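Local coordinates for protein putative prolyl-tRNA synthetase (Leishmania major, PDB 5XIL) that probably charges tRNA(Pro) with L-proline at the expense of ATP, as a class II aminoacyl-tRNA synthetase, at residues 197-205 and 437-448; 286-297 and 323-334. One frame throughout, in Å; residues are numbered along the deposited sequence. Where two conformers were deposited one is given.

The two contacts illustrate how a multidomain synthetase is knitted together both between and within its parts. Interaction 1 closes a long loop of the chain: residues 197-205, in the range of the class II catalytic core, meet residues 437-448 of the zinc-binding C-terminal region. Nested inside that loop is interaction 2, where residues 286-297 and 323-334 pair within the anticodon-binding domain. The contacts lie on opposite sides of the chain's centre, about 47 Å apart between their centres and about 20 Å between nearest atoms, and share no strand or helix. One therefore docks the C-terminal region on the core, while the other pairs two parallel strands of the anticodon-binding domain's own sheet.

Interaction 1. Residues 197-205 and 437-448. With ZN (zinc ion), chain B.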
loop_
_atom_site.group_PDB
_atom_site.type_symbol
_atom_site.label_atom_id
_atom_site.label_comp_id
_atom_site.label_asym_id
_atom_site.label_seq_id
_atom_site.Cartn_x
_atom_site.Cartn_y
_atom_site.Cartn_z
ATOM N N GLY A 197 -6.535 26.847 0.185
ATOM C CA GLY A 197 -7.646 27.806 0.017
ATOM C C GLY A 197 -8.946 27.108 -0.355
ATOM O O GLY A 197 -9.050 25.879 -0.312
ATOM N N ARG A 198 -9.951 27.927 -0.652
ATOM C CA ARG A 198 -11.249 27.444 -1.021
ATOM C C ARG A 198 -11.528 27.798 -2.470
ATOM O O ARG A 198 -11.246 28.917 -2.944
ATOM C CB ARG A 198 -12.323 28.098 -0.140
ATOM C CG ARG A 198 -13.671 27.434 -0.253
ATOM C CD ARG A 198 -14.790 28.159 0.507
ATOM N NE ARG A 198 -14.757 29.618 0.435
ATOM C CZ ARG A 198 -14.282 30.435 1.376
ATOM N NH1 ARG A 198 -13.714 29.949 2.481
ATOM N NH2 ARG A 198 -14.328 31.755 1.182
ATOM N N LYS A 199 -12.109 26.868 -3.195
ATOM C CA LYS A 199 -12.478 27.145 -4.533
ATOM C C LYS A 199 -13.641 28.163 -4.557
ATOM O O LYS A 199 -14.453 28.221 -3.613
ATOM C CB LYS A 199 -12.874 25.898 -5.301
ATOM C CG LYS A 199 -11.761 24.888 -5.529
ATOM C CD LYS A 199 -10.745 25.384 -6.520
ATOM C CE LYS A 199 -10.017 24.188 -7.111
ATOM N NZ LYS A 199 -8.912 24.629 -7.999
ATOM N N THR A 200 -13.669 29.009 -5.580
ATOM C CA THR A 200 -14.907 29.809 -5.807
ATOM C C THR A 200 -16.105 28.910 -6.101
ATOM O O THR A 200 -15.987 27.711 -6.518
ATOM C CB THR A 200 -14.737 30.799 -6.989
ATOM O OG1 THR A 200 -14.589 30.052 -8.198
ATOM C CG2 THR A 200 -13.552 31.708 -6.765
ATOM N N GLU A 201 -17.296 29.492 -5.992
ATOM C CA GLU A 201 -18.524 28.785 -6.453
ATOM C C GLU A 201 -18.395 28.207 -7.834
ATOM O O GLU A 201 -18.775 27.050 -8.089
ATOM C CB GLU A 201 -19.739 29.735 -6.400
ATOM C CG GLU A 201 -20.304 29.930 -5.026
ATOM C CD GLU A 201 -20.934 28.674 -4.439
ATOM O OE1 GLU A 201 -21.696 27.947 -5.107
ATOM O OE2 GLU A 201 -20.692 28.440 -3.249
ATOM N N LYS A 202 -17.831 28.984 -8.762
ATOM C CA LYS A 202 -17.666 28.529 -10.143
ATOM C C LYS A 202 -16.726 27.291 -10.218
ATOM O O LYS A 202 -16.904 26.377 -10.978
ATOM C CB LYS A 202 -17.041 29.685 -11.007
ATOM C CG LYS A 202 -16.804 29.304 -12.474
ATOM C CD LYS A 202 -16.288 30.492 -13.287
ATOM C CE LYS A 202 -16.095 30.196 -14.785
ATOM N NZ LYS A 202 -15.649 31.357 -15.715
ATOM N N GLU A 203 -15.704 27.269 -9.399
ATOM C CA GLU A 203 -14.669 26.233 -9.559
ATOM C C GLU A 203 -14.785 25.023 -8.633
ATOM O O GLU A 203 -14.007 24.095 -8.729
ATOM C CB GLU A 203 -13.272 26.874 -9.353
ATOM C CG GLU A 203 -12.943 27.879 -10.436
ATOM C CD GLU A 203 -12.648 27.267 -11.785
ATOM O OE1 GLU A 203 -12.095 26.157 -11.864
ATOM O OE2 GLU A 203 -12.863 27.984 -12.764
ATOM N N LYS A 204 -15.750 25.017 -7.752
ATOM C CA LYS A 204 -15.937 23.877 -6.877
ATOM C C LYS A 204 -16.439 22.633 -7.580
ATOM O O LYS A 204 -16.911 22.670 -8.725
ATOM C CB LYS A 204 -16.884 24.226 -5.761
ATOM C CG LYS A 204 -18.327 24.306 -6.194
ATOM C CD LYS A 204 -19.164 24.794 -5.031
ATOM C CE LYS A 204 -20.634 24.409 -5.195
ATOM N NZ LYS A 204 -21.478 25.089 -4.148
ATOM N N PHE A 205 -16.367 21.544 -6.870
ATOM C CA PHE A 205 -16.984 20.303 -7.339
ATOM C C PHE A 205 -18.491 20.493 -7.315
ATOM O O PHE A 205 -19.091 20.823 -6.263
ATOM C CB PHE A 205 -16.597 19.160 -6.438
ATOM C CG PHE A 205 -17.334 17.870 -6.744
ATOM C CD1 PHE A 205 -17.529 17.439 -8.069
ATOM C CD2 PHE A 205 -17.904 17.145 -5.739
ATOM C CE1 PHE A 205 -18.241 16.261 -8.354
ATOM C CE2 PHE A 205 -18.571 15.955 -6.011
ATOM C CZ PHE A 205 -18.774 15.524 -7.310
ATOM N N TRP A 437 -11.429 41.101 -5.111
ATOM C CA TRP A 437 -12.626 40.557 -5.807
ATOM C C TRP A 437 -13.859 40.814 -4.923
ATOM O O TRP A 437 -13.752 40.753 -3.702
ATOM C CB TRP A 437 -12.438 39.064 -5.985
ATOM C CG TRP A 437 -13.538 38.337 -6.686
ATOM C CD1 TRP A 437 -14.264 38.753 -7.781
ATOM C CD2 TRP A 437 -14.065 37.071 -6.333
ATOM N NE1 TRP A 437 -15.185 37.788 -8.147
ATOM C CE2 TRP A 437 -15.088 36.750 -7.271
ATOM C CE3 TRP A 437 -13.813 36.191 -5.305
ATOM C CZ2 TRP A 437 -15.785 35.566 -7.230
ATOM C CZ3 TRP A 437 -14.487 35.026 -5.288
ATOM C CH2 TRP A 437 -15.478 34.714 -6.227
ATOM N N CYS A 438 -15.004 41.204 -5.509
ATOM C CA CYS A 438 -16.199 41.457 -4.662
ATOM C C CYS A 438 -16.897 40.162 -4.279
ATOM O O CYS A 438 -17.723 40.127 -3.352
ATOM C CB CYS A 438 -17.213 42.390 -5.386
ATOM S SG CYS A 438 -17.882 41.679 -6.882
ATOM N N GLY A 439 -16.586 39.096 -4.999
ATOM C CA GLY A 439 -17.157 37.808 -4.751
ATOM C C GLY A 439 -18.218 37.400 -5.731
ATOM O O GLY A 439 -18.750 36.288 -5.645
ATOM N N ALA A 440 -18.562 38.269 -6.683
ATOM C CA ALA A 440 -19.597 37.916 -7.674
ATOM C C ALA A 440 -19.073 37.013 -8.760
ATOM O O ALA A 440 -18.015 37.291 -9.328
ATOM C CB ALA A 440 -20.157 39.193 -8.304
ATOM N N MET A 441 -19.801 35.944 -9.083
ATOM C CA MET A 441 -19.415 35.068 -10.197
ATOM C C MET A 441 -19.264 35.757 -11.519
ATOM O O MET A 441 -18.388 35.410 -12.344
ATOM C CB MET A 441 -20.421 33.920 -10.359
ATOM C CG MET A 441 -19.876 32.764 -11.143
ATOM S SD MET A 441 -21.087 31.445 -11.247
ATOM C CE MET A 441 -20.948 30.750 -9.607
ATOM N N GLU A 442 -20.138 36.724 -11.784
ATOM C CA GLU A 442 -20.084 37.486 -13.015
ATOM C C GLU A 442 -18.688 38.135 -13.251
ATOM O O GLU A 442 -18.174 38.202 -14.364
ATOM C CB GLU A 442 -21.158 38.595 -12.938
ATOM C CG GLU A 442 -22.544 38.056 -12.610
ATOM C CD GLU A 442 -22.919 38.205 -11.136
ATOM O OE1 GLU A 442 -23.631 39.190 -10.816
ATOM O OE2 GLU A 442 -22.556 37.343 -10.312
ATOM N N CYS A 443 -18.112 38.633 -12.162
ATOM C CA CYS A 443 -16.827 39.329 -12.203
ATOM C C CYS A 443 -15.700 38.354 -12.501
ATOM O O CYS A 443 -14.834 38.639 -13.329
ATOM C CB CYS A 443 -16.561 40.072 -10.920
ATOM S SG CYS A 443 -17.762 41.451 -10.559
ATOM N N GLU A 444 -15.743 37.201 -11.852
ATOM C CA GLU A 444 -14.811 36.083 -12.182
ATOM C C GLU A 444 -14.883 35.692 -13.634
ATOM O O GLU A 444 -13.846 35.464 -14.308
ATOM C CB GLU A 444 -15.132 34.890 -11.272
ATOM C CG GLU A 444 -14.349 33.651 -11.497
ATOM C CD GLU A 444 -14.639 32.618 -10.396
ATOM O OE1 GLU A 444 -15.549 32.855 -9.517
ATOM O OE2 GLU A 444 -13.931 31.578 -10.397
ATOM N N ASN A 445 -16.093 35.602 -14.153
ATOM C CA ASN A 445 -16.279 35.265 -15.556
ATOM C C ASN A 445 -15.691 36.345 -16.513
ATOM O O ASN A 445 -15.107 36.042 -17.546
ATOM C CB ASN A 445 -17.796 35.127 -15.800
ATOM C CG ASN A 445 -18.323 33.749 -15.441
ATOM O OD1 ASN A 445 -17.612 32.769 -15.499
ATOM N ND2 ASN A 445 -19.586 33.667 -15.098
ATOM N N GLN A 446 -15.933 37.610 -16.168
ATOM C CA GLN A 446 -15.437 38.714 -16.948
ATOM C C GLN A 446 -13.879 38.734 -16.958
ATOM O O GLN A 446 -13.252 38.901 -17.995
ATOM C CB GLN A 446 -15.932 40.023 -16.373
ATOM C CG GLN A 446 -15.782 41.148 -17.407
ATOM C CD GLN A 446 -15.941 42.512 -16.827
ATOM O OE1 GLN A 446 -16.886 42.774 -16.060
ATOM N NE2 GLN A 446 -15.028 43.416 -17.181
ATOM N N VAL A 447 -13.283 38.497 -15.794
ATOM C CA VAL A 447 -11.803 38.398 -15.748
ATOM C C VAL A 447 -11.284 37.361 -16.745
ATOM O O VAL A 447 -10.344 37.635 -17.498
ATOM C CB VAL A 447 -11.333 38.138 -14.328
ATOM C CG1 VAL A 447 -9.834 37.759 -14.333
ATOM C CG2 VAL A 447 -11.610 39.346 -13.457
ATOM N N LYS A 448 -11.893 36.172 -16.779
ATOM C CA LYS A 448 -11.399 35.134 -17.648
ATOM C C LYS A 448 -11.629 35.473 -19.125
ATOM O O LYS A 448 -10.777 35.301 -20.005
ATOM C CB LYS A 448 -11.991 33.787 -17.229
ATOM C CG LYS A 448 -11.398 32.582 -17.937
ATOM C CD LYS A 448 -11.995 31.299 -17.330
ATOM C CE LYS A 448 -11.234 30.041 -17.663
ATOM N NZ LYS A 448 -11.286 29.712 -19.106
HETATM ZN ZN ZN B . -16.957 42.527 -8.824
HETATM O O HOH W 1 -17.829 31.948 -8.615
HETATM O O HOH W 2 -13.433 32.017 -14.440
HETATM O O HOH W 3 -12.497 30.746 -12.520
#
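Thr-200 and Glu-444 reach toward each other from opposite directions where the catalytic core touches the C-terminal zinc-binding region, and are joined by a direct hydrogen bond. Thr-200 OG1 donates to the syn side of Glu-444 OE2 at 2.8 Å. The glutamate chain reaches this hydroxyl because it is extended, with CG anti to N (chi1 177°). The same OG1 accepts from the backbone N of Glu-203 in an ST motif, so one hydroxyl both braces its own turn and binds the helix.

Water supplements these bonds. One molecule joins Lys-202 N to Glu-444 OE1, which lies 2.6 Å from the water oxygen; another donates to both Glu-203 OE2 and Glu-444 OE2, carboxylate oxygens 4.4 Å apart, and probably eases their repulsion. Farther along the helix, the fully extended Lys-202 chain places NZ beside Asn-445 OD1; the modelled 2.4 Å between the two is too short to be taken at face value.

Apolar contacts lie beside these bonds. Thr-200 CG2 approaches the Trp-437 ring at CH2, 3.6 Å away, and Met-441 bends at its last torsion to set CE 3.6 Å from Glu-201 CB. On one face of the indole sits Gly-439 CA, 3.4 Å above the plane, within the turn that carries zinc ligand Cys-438; Cys-443 SG and Cys-493 also bind the metal.

The 197-205 segment leaves strand 195-198, which pairs with strands 210-218 and 475-480, while helix 441-455 follows strand 432-437. Strand 475-480 borders both segments: its Thr-476 hydrogen-bonds Glu-444 OE2, and its Lys-475 forms a salt bridge with Glu-203.

Interaction 2. Residues 286-297 and 323-334; sequences PRVASTQVIIIP and LCEGGVRARCDL
A beta-alpha-beta unit of the anticodon-binding domain brings strands 293-297 and 330-332 side by side in parallel, with helix 306-325 as the crossover. Backbone bonds alternate between the strands: Val-293 N to Arg-329 O, Arg-331 N to Val-293 O (3.0 Å), Ile-295 N to Arg-331 O (2.8 Å) and Asp-333 N to Ile-295 O. Gln-292 N also donates to Arg-329 O, which thus takes two bonds as the pairing begins.

Arg-329 extends the grip beyond the strand. Its NE and NH2 hold Ala-289 O side-on, with NE at 2.6 Å and the oxygen in the guanidinium plane. Over one face of that group lies the Gln-292 amide, stacked with the planes 20° apart and CD 3.5 Å above the guanidinium plane. Gln-292 is itself fixed at both ends: OE1 receives Arg-329 N at 2.9 Å in a nearly straight bond (175°), and NE2 donates to Pro-286 O. A water also links OE1 to Gly-327 O, from the C-prime glycine of the Schellman motif that ends the helix.

Side chains diverge to the two faces of the sheet. Val-293, Ile-295, Ala-330 and Cys-332 share one face, where Val-293 CG2 meets Val-328 CG1 at 3.6 Å. On the other, Ile-294 runs alongside Arg-331, with CD1 3.6 Å from Arg-331 CG, helped by CG1 lying anti to N (chi1 -170°).

Strand 293-297 is flanked by 330-332 and, through further backbone bonds, by parallel strand 354-358. Helix 306-325 packs Cys-316 and Leu-319 against Ile-295, whereas helix 387-412 brings Val-391 to Val-293.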
loop_
_atom_site.group_PDB
_atom_site.type_symbol
_atom_site.label_atom_id
_atom_site.label_comp_id
_atom_site.label_asym_id
_atom_site.label_seq_id
_atom_site.Cartn_x
_atom_site.Cartn_y
_atom_site.Cartn_z
ATOM N N PRO A 286 14.711 14.326 -1.229
ATOM C CA PRO A 286 15.363 13.168 -0.600
ATOM C C PRO A 286 14.461 12.201 0.139
ATOM O O PRO A 286 14.751 11.007 0.161
ATOM C CB PRO A 286 16.375 13.809 0.372
ATOM C CG PRO A 286 15.914 15.167 0.607
ATOM C CD PRO A 286 15.163 15.615 -0.664
ATOM N N ARG A 287 13.340 12.680 0.680
ATOM C CA ARG A 287 12.453 11.814 1.377
ATOM C C ARG A 287 11.712 10.880 0.465
ATOM O O ARG A 287 11.102 9.859 0.958
ATOM C CB ARG A 287 11.514 12.568 2.335
ATOM C CG ARG A 287 12.285 13.376 3.401
ATOM C CD ARG A 287 11.368 14.382 4.067
ATOM N NE ARG A 287 12.063 15.189 5.095
ATOM C CZ ARG A 287 11.510 16.157 5.770
ATOM N NH1 ARG A 287 10.246 16.457 5.546
ATOM N NH2 ARG A 287 12.236 16.827 6.687
ATOM N N VAL A 288 11.739 11.108 -0.864
ATOM C CA VAL A 288 11.078 10.140 -1.728
ATOM C C VAL A 288 12.027 9.594 -2.771
ATOM O O VAL A 288 11.631 9.041 -3.767
ATOM C CB VAL A 288 9.801 10.774 -2.408
ATOM C CG1 VAL A 288 8.766 11.139 -1.389
ATOM C CG2 VAL A 288 10.162 11.984 -3.285
ATOM N N ALA A 289 13.311 9.763 -2.543
ATOM C CA ALA A 289 14.320 9.270 -3.466
ATOM C C ALA A 289 14.624 7.783 -3.172
ATOM O O ALA A 289 15.035 7.451 -2.056
ATOM C CB ALA A 289 15.613 10.092 -3.409
ATOM N N SER A 290 14.416 6.949 -4.187
ATOM C CA SER A 290 14.554 5.526 -4.015
ATOM C C SER A 290 16.012 5.221 -3.625
ATOM O O SER A 290 16.275 4.346 -2.781
ATOM C CB SER A 290 14.243 4.832 -5.325
ATOM O OG SER A 290 14.368 3.475 -5.107
ATOM N N THR A 291 16.925 5.880 -4.312
ATOM C CA THR A 291 18.325 5.994 -3.899
ATOM C C THR A 291 18.580 7.424 -3.467
ATOM O O THR A 291 18.364 8.332 -4.230
ATOM C CB THR A 291 19.278 5.565 -4.998
ATOM O OG1 THR A 291 19.024 4.197 -5.248
ATOM C CG2 THR A 291 20.771 5.765 -4.606
ATOM N N GLN A 292 19.097 7.596 -2.252
ATOM C CA GLN A 292 19.361 8.928 -1.700
ATOM C C GLN A 292 20.838 9.321 -1.930
ATOM O O GLN A 292 21.169 10.495 -2.120
ATOM C CB GLN A 292 19.060 8.884 -0.233
ATOM C CG GLN A 292 17.561 8.848 0.100
ATOM C CD GLN A 292 17.304 8.723 1.578
ATOM O OE1 GLN A 292 17.921 7.912 2.269
ATOM N NE2 GLN A 292 16.437 9.569 2.099
ATOM N N VAL A 293 21.688 8.314 -1.922
ATOM C CA VAL A 293 23.141 8.527 -2.105
ATOM C C VAL A 293 23.685 7.507 -3.051
ATOM O O VAL A 293 23.505 6.307 -2.869
ATOM C CB VAL A 293 23.907 8.416 -0.773
ATOM C CG1 VAL A 293 25.407 8.622 -1.009
ATOM C CG2 VAL A 293 23.313 9.258 0.332
ATOM N N ILE A 294 24.371 7.955 -4.088
ATOM C CA ILE A 294 25.041 7.065 -4.975
ATOM C C ILE A 294 26.558 7.185 -4.721
ATOM O O ILE A 294 27.087 8.243 -4.699
ATOM C CB ILE A 294 24.721 7.315 -6.440
ATOM C CG1 ILE A 294 25.254 6.199 -7.363
ATOM C CG2 ILE A 294 25.218 8.652 -6.935
ATOM C CD1 ILE A 294 24.506 4.920 -7.239
ATOM N N ILE A 295 27.214 6.059 -4.652
ATOM C CA ILE A 295 28.701 5.986 -4.404
ATOM C C ILE A 295 29.410 5.535 -5.710
ATOM O O ILE A 295 29.142 4.463 -6.227
ATOM C CB ILE A 295 28.986 4.997 -3.258
ATOM C CG1 ILE A 295 28.220 5.367 -1.998
ATOM C CG2 ILE A 295 30.503 4.847 -3.002
ATOM C CD1 ILE A 295 28.095 4.217 -1.024
ATOM N N ILE A 296 30.305 6.367 -6.236
ATOM C CA ILE A 296 30.962 6.075 -7.464
ATOM C C ILE A 296 32.477 6.155 -7.228
ATOM O O ILE A 296 32.943 7.194 -6.777
ATOM C CB ILE A 296 30.583 7.108 -8.507
ATOM C CG1 ILE A 296 29.043 7.155 -8.658
ATOM C CG2 ILE A 296 31.306 6.833 -9.813
ATOM C CD1 ILE A 296 28.524 8.244 -9.563
ATOM N N PRO A 297 33.216 5.064 -7.545
ATOM C CA PRO A 297 34.663 5.084 -7.397
ATOM C C PRO A 297 35.310 5.991 -8.470
ATOM O O PRO A 297 34.834 6.107 -9.634
ATOM C CB PRO A 297 35.046 3.586 -7.499
ATOM C CG PRO A 297 34.069 3.088 -8.515
ATOM C CD PRO A 297 32.768 3.787 -8.133
ATOM N N LEU A 323 26.224 3.080 5.458
ATOM C CA LEU A 323 25.102 4.070 5.337
ATOM C C LEU A 323 23.724 3.413 5.494
ATOM O O LEU A 323 22.822 3.934 6.194
ATOM C CB LEU A 323 25.245 4.838 4.061
ATOM C CG LEU A 323 26.455 5.748 3.896
ATOM C CD1 LEU A 323 26.459 6.343 2.517
ATOM C CD2 LEU A 323 26.445 6.860 4.889
ATOM N N CYS A 324 23.563 2.256 4.897
ATOM C CA CYS A 324 22.243 1.585 4.889
ATOM C C CYS A 324 21.884 1.111 6.297
ATOM O O CYS A 324 20.743 1.244 6.771
ATOM C CB CYS A 324 22.224 0.450 3.852
ATOM S SG CYS A 324 22.287 0.877 2.108
ATOM N N GLU A 325 22.900 0.687 7.046
ATOM C CA GLU A 325 22.727 0.306 8.430
ATOM C C GLU A 325 22.292 1.482 9.268
ATOM O O GLU A 325 21.552 1.304 10.205
ATOM C CB GLU A 325 24.029 -0.320 9.025
ATOM C CG GLU A 325 23.828 -0.930 10.405
ATOM C CD GLU A 325 22.929 -2.187 10.401
ATOM O OE1 GLU A 325 22.769 -2.852 9.343
ATOM O OE2 GLU A 325 22.386 -2.521 11.487
ATOM N N GLY A 326 22.700 2.690 8.886
ATOM C CA GLY A 326 22.280 3.914 9.535
ATOM C C GLY A 326 21.000 4.506 8.960
ATOM O O GLY A 326 20.639 5.608 9.288
ATOM N N GLY A 327 20.310 3.790 8.070
ATOM C CA GLY A 327 19.002 4.244 7.596
ATOM C C GLY A 327 19.032 5.006 6.279
ATOM O O GLY A 327 17.987 5.410 5.815
ATOM N N VAL A 328 20.208 5.224 5.682
ATOM C CA VAL A 328 20.321 6.030 4.460
ATOM C C VAL A 328 20.240 5.084 3.288
ATOM O O VAL A 328 20.838 4.001 3.347
ATOM C CB VAL A 328 21.700 6.715 4.395
ATOM C CG1 VAL A 328 21.942 7.345 3.007
ATOM C CG2 VAL A 328 21.833 7.702 5.562
ATOM N N ARG A 329 19.479 5.447 2.260
ATOM C CA ARG A 329 19.344 4.601 1.082
ATOM C C ARG A 329 20.529 4.850 0.165
ATOM O O ARG A 329 20.497 5.756 -0.669
ATOM C CB ARG A 329 18.035 4.901 0.351
ATOM C CG ARG A 329 16.790 4.452 1.100
ATOM C CD ARG A 329 15.566 4.472 0.199
ATOM N NE ARG A 329 15.064 5.827 -0.011
ATOM C CZ ARG A 329 14.515 6.576 0.940
ATOM N NH1 ARG A 329 14.395 6.103 2.173
ATOM N NH2 ARG A 329 14.085 7.799 0.660
ATOM N N ALA A 330 21.576 4.047 0.318
ATOM C CA ALA A 330 22.772 4.229 -0.493
ATOM C C ALA A 330 22.957 3.077 -1.423
ATOM O O ALA A 330 22.561 1.960 -1.106
ATOM C CB ALA A 330 24.025 4.383 0.396
ATOM N N ARG A 331 23.627 3.326 -2.520
ATOM C CA ARG A 331 24.082 2.275 -3.374
ATOM C C ARG A 331 25.311 2.663 -4.131
ATOM O O ARG A 331 25.615 3.839 -4.229
ATOM C CB ARG A 331 22.968 1.838 -4.284
ATOM C CG ARG A 331 22.464 2.778 -5.264
ATOM C CD ARG A 331 21.744 1.946 -6.334
ATOM N NE ARG A 331 22.753 1.346 -7.197
ATOM C CZ ARG A 331 22.500 0.681 -8.314
ATOM N NH1 ARG A 331 21.239 0.523 -8.734
ATOM N NH2 ARG A 331 23.525 0.179 -9.005
ATOM N N CYS A 332 26.026 1.658 -4.675
ATOM C CA CYS A 332 27.135 1.895 -5.569
ATOM C C CYS A 332 26.871 1.769 -7.060
ATOM O O CYS A 332 26.031 1.040 -7.476
ATOM C CB CYS A 332 28.258 0.912 -5.228
ATOM S SG CYS A 332 28.742 1.069 -3.549
ATOM N N ASP A 333 27.598 2.512 -7.861
ATOM C CA ASP A 333 27.594 2.310 -9.292
ATOM C C ASP A 333 29.030 1.881 -9.673
ATOM O O ASP A 333 29.920 2.731 -9.818
ATOM C CB ASP A 333 27.167 3.529 -10.056
ATOM C CG ASP A 333 26.876 3.217 -11.521
ATOM O OD1 ASP A 333 27.423 2.198 -12.023
ATOM O OD2 ASP A 333 26.089 3.936 -12.171
ATOM N N LEU A 334 29.241 0.581 -9.776
ATOM C CA LEU A 334 30.573 0.019 -10.123
ATOM C C LEU A 334 30.635 -0.494 -11.567
ATOM O O LEU A 334 31.479 -1.341 -11.903
ATOM C CB LEU A 334 30.920 -1.114 -9.161
ATOM C CG LEU A 334 30.715 -0.774 -7.680
ATOM C CD1 LEU A 334 30.921 -1.997 -6.824
ATOM C CD2 LEU A 334 31.596 0.341 -7.201
HETATM O O HOH W 4 13.112 8.789 3.069
HETATM O O HOH W 5 16.999 7.631 4.724
#